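Local coordinates for Tat (Twin-arginine translocation) pathway signal sequence containing protein (PDB 5IMU) that is of unknown function but probably exported by the twin-arginine pathway, its C-terminal part pairing an alpha/beta/alpha sandwich with a helical bundle, at residues A[17-22]-A[102-107]; A[130-135]-A[141-146]; A[161-166]-A[193-198]. All coordinates share one frame; numbering follows the deposited sequence.

Contact 1 of 3, residues A[17-22]-A[102-107]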
ATOM      1  N   LEU A  17      16.458  -0.158  10.412  1.00  8.96           N
ATOM      2  CA  LEU A  17      15.033  -0.466  10.385  1.00 13.94           C
ATOM      3  C   LEU A  17      14.200   0.725  10.840  1.00 12.83           C
ATOM      4  O   LEU A  17      13.141   1.005  10.268  1.00 12.89           O
ATOM      5  CB  LEU A  17      14.735  -1.683  11.261  1.00 14.99           C
ATOM      6  CG  LEU A  17      15.137  -3.058  10.725  1.00 22.39           C
ATOM      7  CD1 LEU A  17      14.752  -4.145  11.716  1.00 14.45           C
ATOM      8  CD2 LEU A  17      14.496  -3.316   9.373  1.00 15.03           C
ATOM      9  N   GLN A  18      14.660   1.438  11.870  1.00 10.51           N
ATOM     10  CA  GLN A  18      13.881   2.562  12.381  1.00 14.11           C
ATOM     11  C   GLN A  18      13.817   3.698  11.367  1.00  9.11           C
ATOM     12  O   GLN A  18      12.778   4.354  11.231  1.00 10.96           O
ATOM     13  CB  GLN A  18      14.462   3.054  13.706  1.00 12.99           C
ATOM     14  CG  GLN A  18      13.513   3.954  14.483  1.00 17.75           C
ATOM     15  CD  GLN A  18      12.249   3.231  14.918  1.00 14.80           C
ATOM     16  OE1 GLN A  18      12.291   2.347  15.773  1.00 10.35           O
ATOM     17  NE2 GLN A  18      11.120   3.588  14.312  1.00 14.20           N
ATOM     18  N   ARG A  19      14.916   3.951  10.649  1.00 12.41           N
ATOM     19  CA  ARG A  19      14.891   4.981   9.614  1.00 10.19           C
ATOM     20  C   ARG A  19      13.930   4.609   8.492  1.00 14.22           C
ATOM     21  O   ARG A  19      13.265   5.482   7.920  1.00  9.91           O
ATOM     22  CB  ARG A  19      16.294   5.221   9.053  1.00 14.10           C
ATOM     23  CG  ARG A  19      17.258   5.873  10.031  1.00 17.55           C
ATOM     24  CD  ARG A  19      18.512   6.378   9.322  1.00 21.00           C
ATOM     25  NE  ARG A  19      19.248   5.310   8.651  1.00 20.17           N
ATOM     26  CZ  ARG A  19      20.189   4.574   9.232  1.00 22.86           C
ATOM     27  NH1 ARG A  19      20.512   4.788  10.499  1.00 17.82           N
ATOM     28  NH2 ARG A  19      20.809   3.622   8.548  1.00 21.15           N
ATOM     29  N   ILE A  20      13.842   3.319   8.160  1.00 10.37           N
ATOM     30  CA  ILE A  20      12.898   2.876   7.137  1.00 10.28           C
ATOM     31  C   ILE A  20      11.464   3.099   7.603  1.00 10.35           C
ATOM     32  O   ILE A  20      10.620   3.599   6.850  1.00 10.11           O
ATOM     33  CB  ILE A  20      13.155   1.401   6.777  1.00 12.10           C
ATOM     34  CG1 ILE A  20      14.437   1.274   5.950  1.00 14.81           C
ATOM     35  CG2 ILE A  20      11.971   0.814   6.022  1.00 18.52           C
ATOM     36  CD1 ILE A  20      14.800  -0.148   5.608  1.00 19.12           C
ATOM     37  N   VAL A  21      11.167   2.740   8.856  1.00 11.03           N
ATOM     38  CA  VAL A  21       9.828   2.959   9.400  1.00  9.48           C
ATOM     39  C   VAL A  21       9.497   4.447   9.423  1.00 12.40           C
ATOM     40  O   VAL A  21       8.429   4.873   8.967  1.00 11.93           O
ATOM     41  CB  VAL A  21       9.708   2.342  10.804  1.00 12.44           C
ATOM     42  CG1 VAL A  21       8.421   2.797  11.468  1.00 14.92           C
ATOM     43  CG2 VAL A  21       9.752   0.831  10.729  1.00  8.69           C
ATOM     44  N   ASP A  22      10.412   5.260   9.958  1.00  8.53           N
ATOM     45  CA  ASP A  22      10.156   6.694  10.045  1.00 12.65           C
ATOM     46  C   ASP A  22      10.026   7.327   8.665  1.00  8.56           C
ATOM     47  O   ASP A  22       9.354   8.356   8.518  1.00 12.33           O
ATOM     48  CB  ASP A  22      11.263   7.373  10.851  1.00 13.20           C
ATOM     49  CG  ASP A  22      11.267   6.946  12.308  1.00 17.28           C
ATOM     50  OD1 ASP A  22      10.279   6.318  12.745  1.00 15.42           O
ATOM     51  OD2 ASP A  22      12.254   7.240  13.017  1.00 18.49           O
ATOM     52  N   GLY A 102      16.467  14.065   7.389  1.00 26.31           N
ATOM     53  CA  GLY A 102      17.796  14.596   7.220  1.00 23.60           C
ATOM     54  C   GLY A 102      18.509  13.881   6.093  1.00 23.86           C
ATOM     55  O   GLY A 102      17.894  13.156   5.302  1.00 18.11           O
ATOM     56  N   PRO A 103      19.824  14.074   5.994  1.00 20.05           N
ATOM     57  CA  PRO A 103      20.583  13.402   4.927  1.00 26.90           C
ATOM     58  C   PRO A 103      20.594  11.883   5.031  1.00 29.24           C
ATOM     59  O   PRO A 103      20.836  11.216   4.018  1.00 32.26           O
ATOM     60  CB  PRO A 103      21.996  13.981   5.083  1.00 27.72           C
ATOM     61  CG  PRO A 103      21.790  15.297   5.759  1.00 19.60           C
ATOM     62  CD  PRO A 103      20.634  15.086   6.694  1.00 28.22           C
ATOM     63  N   ASP A 104      20.344  11.312   6.207  1.00 20.77           N
ATOM     64  CA  ASP A 104      20.411   9.866   6.379  1.00 20.31           C
ATOM     65  C   ASP A 104      19.085   9.163   6.106  1.00 21.46           C
ATOM     66  O   ASP A 104      19.016   7.935   6.228  1.00 18.05           O
ATOM     67  CB  ASP A 104      20.904   9.526   7.791  1.00 27.60           C
ATOM     68  CG  ASP A 104      20.053  10.152   8.878  1.00 34.90           C
ATOM     69  OD1 ASP A 104      19.366  11.160   8.599  1.00 39.88           O
ATOM     70  OD2 ASP A 104      20.073   9.639  10.017  1.00 33.90           O
ATOM     71  N   ALA A 105      18.042   9.898   5.733  1.00 19.05           N
ATOM     72  CA  ALA A 105      16.769   9.263   5.427  1.00 19.41           C
ATOM     73  C   ALA A 105      16.911   8.384   4.185  1.00 16.77           C
ATOM     74  O   ALA A 105      17.580   8.775   3.222  1.00 12.83           O
ATOM     75  CB  ALA A 105      15.681  10.315   5.208  1.00 15.00           C
ATOM     76  N   PRO A 106      16.301   7.199   4.174  1.00 13.82           N
ATOM     77  CA  PRO A 106      16.465   6.302   3.024  1.00 13.06           C
ATOM     78  C   PRO A 106      15.799   6.863   1.779  1.00 11.37           C
ATOM     79  O   PRO A 106      14.706   7.431   1.834  1.00 13.75           O
ATOM     80  CB  PRO A 106      15.785   5.004   3.479  1.00 13.78           C
ATOM     81  CG  PRO A 106      15.628   5.136   4.968  1.00 21.81           C
ATOM     82  CD  PRO A 106      15.480   6.596   5.234  1.00 13.44           C
ATOM     83  N   ALA A 107      16.472   6.690   0.644  1.00 12.20           N
ATOM     84  CA  ALA A 107      15.924   7.133  -0.629  1.00 12.70           C
ATOM     85  C   ALA A 107      14.671   6.338  -0.978  1.00 10.30           C
ATOM     86  O   ALA A 107      14.634   5.112  -0.845  1.00  8.80           O
ATOM     87  CB  ALA A 107      16.969   6.989  -1.734  1.00 12.18           C
TER
HETATM   88  O   HOH W   1      18.807   5.192   5.582  1.00 40.97           O
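R19 and P106 have the most surface covered between helix 17-22 and the loop 102-107. The pyrrolidine ring of P106 lies against the helix backbone at R19, its CD 3.7 Å from R19 O and its CG close to the same carbonyl. The same CG also reaches I20, 4.2 Å from I20 CG1. Although the CB of I20 points away from the loop, CG1 swings beside the backbone N (chi1 -73°) and so comes back within touch of the proline. Proline suits the place: a compact apolar ring packs on helix backbone without needing a polar partner.

R19 reaches the loop differently. Its CB touches the P106 ring, and the chain then runs outward until a bend at chi3 (-60°) turns the guanidinium aside. As a result its methylene does the touching, with R19 CD 3.5 Å from D104 O and 3.7 Å from D104 OD2. The arginine and aspartate side chains cross at about a right angle, and R19 NE remains 4.6 Å from D104 OD2, too far for a salt bridge, though the opposite charges probably attract weakly. A water closes the polar link: it accepts from R19 NE at 3.1 Å, in the guanidinium plane, and donates to D104 O at 2.8 Å.

A type I beta turn from G102 to A105 opens the loop segment, and P106 also rests on P62. I20, on a helix of the DUF5632 family region, touches T44, a ligand of the bound potassium ion. The arrangement is a proline-bearing loop laid over a helix that flanks the beta sheet of an alpha/beta/alpha sandwich.

Contact 2 of 3, residues A[130-135]-A[141-146]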
ATOM      1  N   GLU A 130     -15.554  -6.281 -14.081  1.00 10.44           N
ATOM      2  CA  GLU A 130     -16.534  -6.962 -13.240  1.00 10.72           C
ATOM      3  C   GLU A 130     -16.553  -6.380 -11.834  1.00  9.69           C
ATOM      4  O   GLU A 130     -17.625  -6.175 -11.253  1.00 10.90           O
ATOM      5  CB  GLU A 130     -16.238  -8.464 -13.187  1.00 13.20           C
ATOM      6  CG  GLU A 130     -17.056  -9.307 -14.156  1.00 13.02           C
ATOM      7  CD  GLU A 130     -18.549  -9.165 -13.934  1.00 12.57           C
ATOM      8  OE1 GLU A 130     -19.220  -8.533 -14.777  1.00 10.64           O
ATOM      9  OE2 GLU A 130     -19.048  -9.678 -12.910  1.00 11.52           O
ATOM     10  N   ALA A 131     -15.374  -6.107 -11.270  1.00  8.99           N
ATOM     11  CA  ALA A 131     -15.311  -5.539  -9.928  1.00 13.86           C
ATOM     12  C   ALA A 131     -16.015  -4.191  -9.867  1.00  9.10           C
ATOM     13  O   ALA A 131     -16.731  -3.897  -8.902  1.00  9.64           O
ATOM     14  CB  ALA A 131     -13.857  -5.406  -9.478  1.00 12.56           C
ATOM     15  N   VAL A 132     -15.823  -3.357 -10.891  1.00  8.00           N
ATOM     16  CA  VAL A 132     -16.499  -2.066 -10.933  1.00 10.05           C
ATOM     17  C   VAL A 132     -18.004  -2.256 -11.076  1.00 10.82           C
ATOM     18  O   VAL A 132     -18.795  -1.559 -10.428  1.00 12.31           O
ATOM     19  CB  VAL A 132     -15.923  -1.203 -12.071  1.00 10.37           C
ATOM     20  CG1 VAL A 132     -16.763   0.052 -12.273  1.00 11.13           C
ATOM     21  CG2 VAL A 132     -14.477  -0.832 -11.776  1.00 11.06           C
ATOM     22  N   ARG A 133     -18.425  -3.208 -11.914  1.00 10.58           N
ATOM     23  CA  ARG A 133     -19.853  -3.420 -12.137  1.00  9.44           C
ATOM     24  C   ARG A 133     -20.575  -3.774 -10.842  1.00 12.65           C
ATOM     25  O   ARG A 133     -21.685  -3.292 -10.589  1.00 11.91           O
ATOM     26  CB  ARG A 133     -20.070  -4.521 -13.180  1.00 10.56           C
ATOM     27  CG  ARG A 133     -21.540  -4.829 -13.433  1.00 12.10           C
ATOM     28  CD  ARG A 133     -21.734  -5.957 -14.437  1.00 13.00           C
ATOM     29  NE  ARG A 133     -21.390  -7.264 -13.882  1.00 14.59           N
ATOM     30  CZ  ARG A 133     -22.197  -7.986 -13.110  1.00 17.49           C
ATOM     31  NH1 ARG A 133     -23.399  -7.529 -12.789  1.00 14.20           N
ATOM     32  NH2 ARG A 133     -21.799  -9.167 -12.654  1.00 13.22           N
ATOM     33  N   ARG A 134     -19.954  -4.597 -10.003  1.00 10.42           N
ATOM     34  CA  ARG A 134     -20.624  -5.158  -8.838  1.00 10.34           C
ATOM     35  C   ARG A 134     -20.481  -4.308  -7.578  1.00 12.99           C
ATOM     36  O   ARG A 134     -20.991  -4.705  -6.525  1.00 15.73           O
ATOM     37  CB  ARG A 134     -20.096  -6.576  -8.571  1.00 13.31           C
ATOM     38  CG  ARG A 134     -20.428  -7.571  -9.683  1.00  8.97           C
ATOM     39  CD  ARG A 134     -19.860  -8.963  -9.415  1.00  8.53           C
ATOM     40  NE  ARG A 134     -20.378  -9.550  -8.183  1.00 11.99           N
ATOM     41  CZ  ARG A 134     -20.129 -10.794  -7.786  1.00 19.21           C
ATOM     42  NH1 ARG A 134     -19.370 -11.590  -8.528  1.00 12.39           N
ATOM     43  NH2 ARG A 134     -20.641 -11.246  -6.648  1.00 15.03           N
ATOM     44  N   ARG A 135     -19.825  -3.150  -7.655  1.00 12.53           N
ATOM     45  CA  ARG A 135     -19.557  -2.315  -6.485  1.00 13.30           C
ATOM     46  C   ARG A 135     -20.463  -1.090  -6.524  1.00 16.27           C
ATOM     47  O   ARG A 135     -20.254  -0.185  -7.337  1.00 17.02           O
ATOM     48  CB  ARG A 135     -18.090  -1.895  -6.439  1.00 12.98           C
ATOM     49  CG  ARG A 135     -17.680  -1.256  -5.127  1.00 19.57           C
ATOM     50  CD  ARG A 135     -17.699  -2.277  -4.006  1.00 23.02           C
ATOM     51  NE  ARG A 135     -16.817  -1.892  -2.911  1.00 36.01           N
ATOM     52  CZ  ARG A 135     -16.249  -2.752  -2.074  1.00 28.34           C
ATOM     53  NH1 ARG A 135     -16.462  -4.054  -2.213  1.00 30.98           N
ATOM     54  NH2 ARG A 135     -15.458  -2.313  -1.106  1.00 25.52           N
ATOM     55  N   ILE A 141     -17.181   8.562 -11.750  1.00  9.97           N
ATOM     56  CA  ILE A 141     -15.993   8.555 -12.598  1.00 10.34           C
ATOM     57  C   ILE A 141     -15.477   7.137 -12.804  1.00 11.26           C
ATOM     58  O   ILE A 141     -14.964   6.805 -13.879  1.00 10.61           O
ATOM     59  CB  ILE A 141     -14.903   9.477 -12.012  1.00 10.32           C
ATOM     60  CG1 ILE A 141     -13.716   9.568 -12.970  1.00  8.49           C
ATOM     61  CG2 ILE A 141     -14.440   8.985 -10.642  1.00  9.91           C
ATOM     62  CD1 ILE A 141     -14.048  10.212 -14.295  1.00 15.17           C
ATOM     63  N   ALA A 142     -15.619   6.274 -11.796  1.00  9.19           N
ATOM     64  CA  ALA A 142     -15.161   4.896 -11.935  1.00 12.23           C
ATOM     65  C   ALA A 142     -15.983   4.149 -12.977  1.00 10.86           C
ATOM     66  O   ALA A 142     -15.431   3.436 -13.821  1.00 11.83           O
ATOM     67  CB  ALA A 142     -15.221   4.179 -10.585  1.00  9.29           C
ATOM     68  N   GLN A 143     -17.309   4.299 -12.934  1.00 11.65           N
ATOM     69  CA  GLN A 143     -18.144   3.690 -13.963  1.00 11.52           C
ATOM     70  C   GLN A 143     -17.855   4.285 -15.334  1.00  9.30           C
ATOM     71  O   GLN A 143     -18.008   3.603 -16.353  1.00 13.18           O
ATOM     72  CB  GLN A 143     -19.624   3.865 -13.617  1.00 11.07           C
ATOM     73  CG  GLN A 143     -20.031   3.313 -12.253  1.00 10.18           C
ATOM     74  CD  GLN A 143     -19.892   1.803 -12.153  1.00 14.27           C
ATOM     75  OE1 GLN A 143     -19.844   1.101 -13.162  1.00 11.58           O
ATOM     76  NE2 GLN A 143     -19.833   1.296 -10.926  1.00 13.75           N
ATOM     77  N   ALA A 144     -17.412   5.542 -15.376  1.00  9.98           N
ATOM     78  CA  ALA A 144     -17.275   6.241 -16.649  1.00 12.91           C
ATOM     79  C   ALA A 144     -16.031   5.803 -17.416  1.00 12.64           C
ATOM     80  O   ALA A 144     -16.068   5.696 -18.647  1.00  9.61           O
ATOM     81  CB  ALA A 144     -17.254   7.753 -16.417  1.00 11.90           C
ATOM     82  N   ILE A 145     -14.917   5.552 -16.724  1.00 10.73           N
ATOM     83  CA  ILE A 145     -13.647   5.344 -17.409  1.00 14.24           C
ATOM     84  C   ILE A 145     -13.026   3.986 -17.106  1.00 11.24           C
ATOM     85  O   ILE A 145     -11.894   3.729 -17.513  1.00 13.49           O
ATOM     86  CB  ILE A 145     -12.648   6.475 -17.094  1.00 14.19           C
ATOM     87  CG1 ILE A 145     -12.237   6.443 -15.622  1.00 11.40           C
ATOM     88  CG2 ILE A 145     -13.238   7.833 -17.465  1.00 12.27           C
ATOM     89  CD1 ILE A 145     -11.062   7.351 -15.315  1.00 16.43           C
ATOM     90  N   ALA A 146     -13.740   3.105 -16.401  1.00 11.41           N
ATOM     91  CA  ALA A 146     -13.200   1.772 -16.143  1.00 10.22           C
ATOM     92  C   ALA A 146     -12.897   1.043 -17.448  1.00 14.57           C
ATOM     93  O   ALA A 146     -11.777   0.566 -17.661  1.00 12.19           O
ATOM     94  CB  ALA A 146     -14.174   0.960 -15.289  1.00 10.98           C
TER
HETATM   95  O   HOH W   2     -20.982   2.833  -8.655  1.00 27.65           O
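V132 and Q143 bury the most surface here, with A146 adding a smaller share. V132 sits in the last turns of helix 124-133 and points its CB at helix 140-151. CG1, anti to the backbone N (chi1 171°), lies mainly against the amide of Q143, 3.4 Å from Q143 OE1 and nearly as close to Q143 NE2. CG2 faces the methyl of A146, which CG1 also nears, V132 CG2 to A146 CB being 4.0 Å. A branched valine can serve both neighbours at once, while the small A146, and A142 one turn before it, let the two helices approach without bulky side chains between them.

Q143 starts from the flank of its helix and folds back at chi2 (-65°), carrying its amide over V132; the two side chains slide past each other in opposite directions. The bend also brings Q143 NE2 within 3.1 Å of V132 O, with an N-H...O angle of 158°. The carbonyl oxygen lies nearly in the amide plane, whereas the nitrogen approaches from above the carbonyl plane. Within its own segment V132 O receives a weak backbone bond from R135 N, and Q143 NE2 adds a second. Glutamine is apt here: its N-H reaches V132 O while its hydrocarbon part packs. The same nitrogen gives a bond to a water, which accepts at 3.0 Å from Q143 NE2.

Beyond the helix end, R135 leads away to a salt bridge with D188 and a bond to T184 O, tying this corner to helix 183-199. The whole is an alpha-alpha hairpin of consecutive, roughly antiparallel helices 124-133 and 140-151, closed by side-chain packing and one glutamine-to-backbone bond, within the helical bundle of the DUF5631 region.

Contact 3 of 3, residues A[161-166]-A[193-198]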
ATOM      1  N   GLU A 161      -8.437  14.283 -13.505  1.00  9.88           N
ATOM      2  CA  GLU A 161      -8.507  15.173 -12.350  1.00 11.65           C
ATOM      3  C   GLU A 161      -9.589  14.723 -11.375  1.00 13.35           C
ATOM      4  O   GLU A 161      -9.372  14.698 -10.157  1.00 10.79           O
ATOM      5  CB  GLU A 161      -8.761  16.607 -12.813  1.00 17.00           C
ATOM      6  CG  GLU A 161      -7.587  17.238 -13.542  1.00 13.00           C
ATOM      7  CD  GLU A 161      -7.959  18.537 -14.231  1.00 24.56           C
ATOM      8  OE1 GLU A 161      -9.150  18.722 -14.558  1.00 18.31           O
ATOM      9  OE2 GLU A 161      -7.062  19.379 -14.447  1.00 20.59           O
ATOM     10  N   LEU A 162     -10.765  14.364 -11.895  1.00 11.25           N
ATOM     11  CA  LEU A 162     -11.845  13.900 -11.029  1.00 11.08           C
ATOM     12  C   LEU A 162     -11.481  12.583 -10.356  1.00  8.38           C
ATOM     13  O   LEU A 162     -11.744  12.396  -9.162  1.00  9.78           O
ATOM     14  CB  LEU A 162     -13.138  13.755 -11.835  1.00 10.84           C
ATOM     15  CG  LEU A 162     -14.362  13.211 -11.096  1.00  9.80           C
ATOM     16  CD1 LEU A 162     -14.656  14.029  -9.847  1.00 10.12           C
ATOM     17  CD2 LEU A 162     -15.567  13.193 -12.024  1.00 10.06           C
ATOM     18  N   LEU A 163     -10.875  11.659 -11.107  1.00  8.93           N
ATOM     19  CA  LEU A 163     -10.451  10.390 -10.523  1.00  9.44           C
ATOM     20  C   LEU A 163      -9.497  10.617  -9.357  1.00 10.82           C
ATOM     21  O   LEU A 163      -9.659  10.026  -8.282  1.00 10.25           O
ATOM     22  CB  LEU A 163      -9.797   9.514 -11.591  1.00  9.80           C
ATOM     23  CG  LEU A 163      -9.140   8.223 -11.095  1.00 11.52           C
ATOM     24  CD1 LEU A 163     -10.167   7.289 -10.465  1.00  7.30           C
ATOM     25  CD2 LEU A 163      -8.400   7.527 -12.224  1.00  9.91           C
ATOM     26  N   HIS A 164      -8.495  11.477  -9.547  1.00  8.55           N
ATOM     27  CA  HIS A 164      -7.553  11.732  -8.465  1.00 11.44           C
ATOM     28  C   HIS A 164      -8.234  12.430  -7.297  1.00 12.07           C
ATOM     29  O   HIS A 164      -7.907  12.167  -6.133  1.00 11.51           O
ATOM     30  CB  HIS A 164      -6.367  12.560  -8.952  1.00  8.99           C
ATOM     31  CG  HIS A 164      -5.226  12.575  -7.982  1.00 11.72           C
ATOM     32  ND1 HIS A 164      -4.379  11.499  -7.821  1.00 13.23           N
ATOM     33  CD2 HIS A 164      -4.817  13.513  -7.096  1.00 12.27           C
ATOM     34  CE1 HIS A 164      -3.484  11.783  -6.892  1.00 14.58           C
ATOM     35  NE2 HIS A 164      -3.729  12.998  -6.434  1.00 11.90           N
ATOM     36  N   GLY A 165      -9.180  13.327  -7.585  1.00  9.15           N
ATOM     37  CA  GLY A 165      -9.924  13.965  -6.513  1.00  7.36           C
ATOM     38  C   GLY A 165     -10.719  12.970  -5.691  1.00 10.69           C
ATOM     39  O   GLY A 165     -10.842  13.111  -4.472  1.00 11.54           O
ATOM     40  N   CYS A 166     -11.264  11.941  -6.345  1.00  8.81           N
ATOM     41  CA  CYS A 166     -12.003  10.918  -5.617  1.00  8.30           C
ATOM     42  C   CYS A 166     -11.072   9.994  -4.841  1.00  9.08           C
ATOM     43  O   CYS A 166     -11.441   9.510  -3.765  1.00 10.45           O
ATOM     44  CB  CYS A 166     -12.876  10.113  -6.579  1.00  7.36           C
ATOM     45  SG  CYS A 166     -14.294  11.034  -7.224  1.00 11.60           S
ATOM     46  N   ALA A 193      -7.456   3.262  -7.217  1.00  9.22           N
ATOM     47  CA  ALA A 193      -6.008   3.310  -7.399  1.00 11.12           C
ATOM     48  C   ALA A 193      -5.578   2.478  -8.601  1.00 12.50           C
ATOM     49  O   ALA A 193      -4.644   2.849  -9.321  1.00 10.03           O
ATOM     50  CB  ALA A 193      -5.299   2.829  -6.134  1.00  8.76           C
ATOM     51  N   ALA A 194      -6.249   1.347  -8.830  1.00  7.63           N
ATOM     52  CA  ALA A 194      -5.927   0.523  -9.990  1.00 14.38           C
ATOM     53  C   ALA A 194      -6.247   1.252 -11.288  1.00 11.38           C
ATOM     54  O   ALA A 194      -5.481   1.181 -12.255  1.00  8.98           O
ATOM     55  CB  ALA A 194      -6.682  -0.806  -9.917  1.00 10.38           C
ATOM     56  N   ILE A 195      -7.375   1.969 -11.324  1.00  9.16           N
ATOM     57  CA  ILE A 195      -7.748   2.710 -12.525  1.00 10.38           C
ATOM     58  C   ILE A 195      -6.729   3.805 -12.820  1.00  9.65           C
ATOM     59  O   ILE A 195      -6.328   4.003 -13.973  1.00 10.63           O
ATOM     60  CB  ILE A 195      -9.170   3.284 -12.382  1.00  8.86           C
ATOM     61  CG1 ILE A 195     -10.193   2.151 -12.271  1.00  8.95           C
ATOM     62  CG2 ILE A 195      -9.508   4.181 -13.561  1.00  7.99           C
ATOM     63  CD1 ILE A 195     -11.591   2.625 -11.937  1.00 10.01           C
ATOM     64  N   GLU A 196      -6.283   4.527 -11.787  1.00  8.35           N
ATOM     65  CA  GLU A 196      -5.328   5.609 -12.021  1.00 10.68           C
ATOM     66  C   GLU A 196      -3.993   5.074 -12.521  1.00 10.74           C
ATOM     67  O   GLU A 196      -3.407   5.633 -13.454  1.00 10.37           O
ATOM     68  CB  GLU A 196      -5.118   6.440 -10.756  1.00 11.91           C
ATOM     69  CG  GLU A 196      -4.062   7.532 -10.948  1.00 14.31           C
ATOM     70  CD  GLU A 196      -3.978   8.507  -9.789  1.00 11.53           C
ATOM     71  OE1 GLU A 196      -4.832   9.416  -9.708  1.00 12.35           O
ATOM     72  OE2 GLU A 196      -3.054   8.374  -8.960  1.00 12.80           O
ATOM     73  N   ALA A 197      -3.490   4.003 -11.907  1.00  9.18           N
ATOM     74  CA  ALA A 197      -2.253   3.397 -12.391  1.00  9.42           C
ATOM     75  C   ALA A 197      -2.401   2.929 -13.833  1.00 12.41           C
ATOM     76  O   ALA A 197      -1.448   2.994 -14.619  1.00 11.91           O
ATOM     77  CB  ALA A 197      -1.848   2.235 -11.487  1.00 12.38           C
ATOM     78  N   LEU A 198      -3.595   2.458 -14.198  1.00 12.03           N
ATOM     79  CA  LEU A 198      -3.836   1.990 -15.558  1.00 11.39           C
ATOM     80  C   LEU A 198      -3.724   3.133 -16.562  1.00 13.33           C
ATOM     81  O   LEU A 198      -3.019   3.020 -17.573  1.00 15.67           O
ATOM     82  CB  LEU A 198      -5.212   1.324 -15.632  1.00 17.25           C
ATOM     83  CG  LEU A 198      -5.443   0.189 -16.631  1.00 26.01           C
ATOM     84  CD1 LEU A 198      -4.301  -0.813 -16.599  1.00 20.28           C
ATOM     85  CD2 LEU A 198      -6.763  -0.503 -16.322  1.00 18.56           C
TER
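L163 drives the tight half of this contact, pressing its CD2 methyl onto helix 193-198 at the backbone of E196. Its CG stands opposite the backbone N (chi1 172°), which sends the leucine straight across the gap, and L163 CD2 lies 3.6 Å from E196 CA. The same methyl touches I195, 3.8 Å from I195 CG2, and also the CB of E196. Leucine and isoleucine suit this buried side because their branches fill the space between the helices, where the axes of segments 161-166 and 193-198 approach to 10.1 Å; behind them I195 leans on I145 of helix 140-151.

The other half is polar and lies toward solvent. H164 and E196 extend beside the leucine, and the carboxylate comes to the ring edge at ND1, where H164 ND1 donates to E196 OE1 at 2.8 Å with an N-H...O angle of 160°. The acceptor lies in the ring plane and offers its syn lone pair, and ring and carboxylate are nearly coplanar. This bond would limit rotation of the imidazole, and the carboxylate would probably favour a protonated ring. E196 thus serves both halves: its CA and CB pack under L163 while its extended chain carries the charge outward.

The segments run nearly antiparallel, 145° between their directions. An apolar seam with a histidine-carboxylate bond at its solvent edge joins helices 157-177 and 183-199 in the helical bundle of the DUF5631 region.

How the contacts relate
The contacts come in series along the chain, contact 1 in the sandwich part and contacts 2 and 3 in the helical bundle. Around contact 1, helix 6-27 flanks the four-stranded mixed sheet and a potassium ion lies nearby. Contacts 2 and 3 have centres 12 Å apart, and they touch: I141 packs on L162, and I145 meets I195, so helices 140-151, 157-177 and 183-199 share one core. Contact 1 is remote from both, its centre 38 Å from that of contact 2 and 29 Å from that of contact 3. The fragment thus joins two structurally distinct regions in one chain.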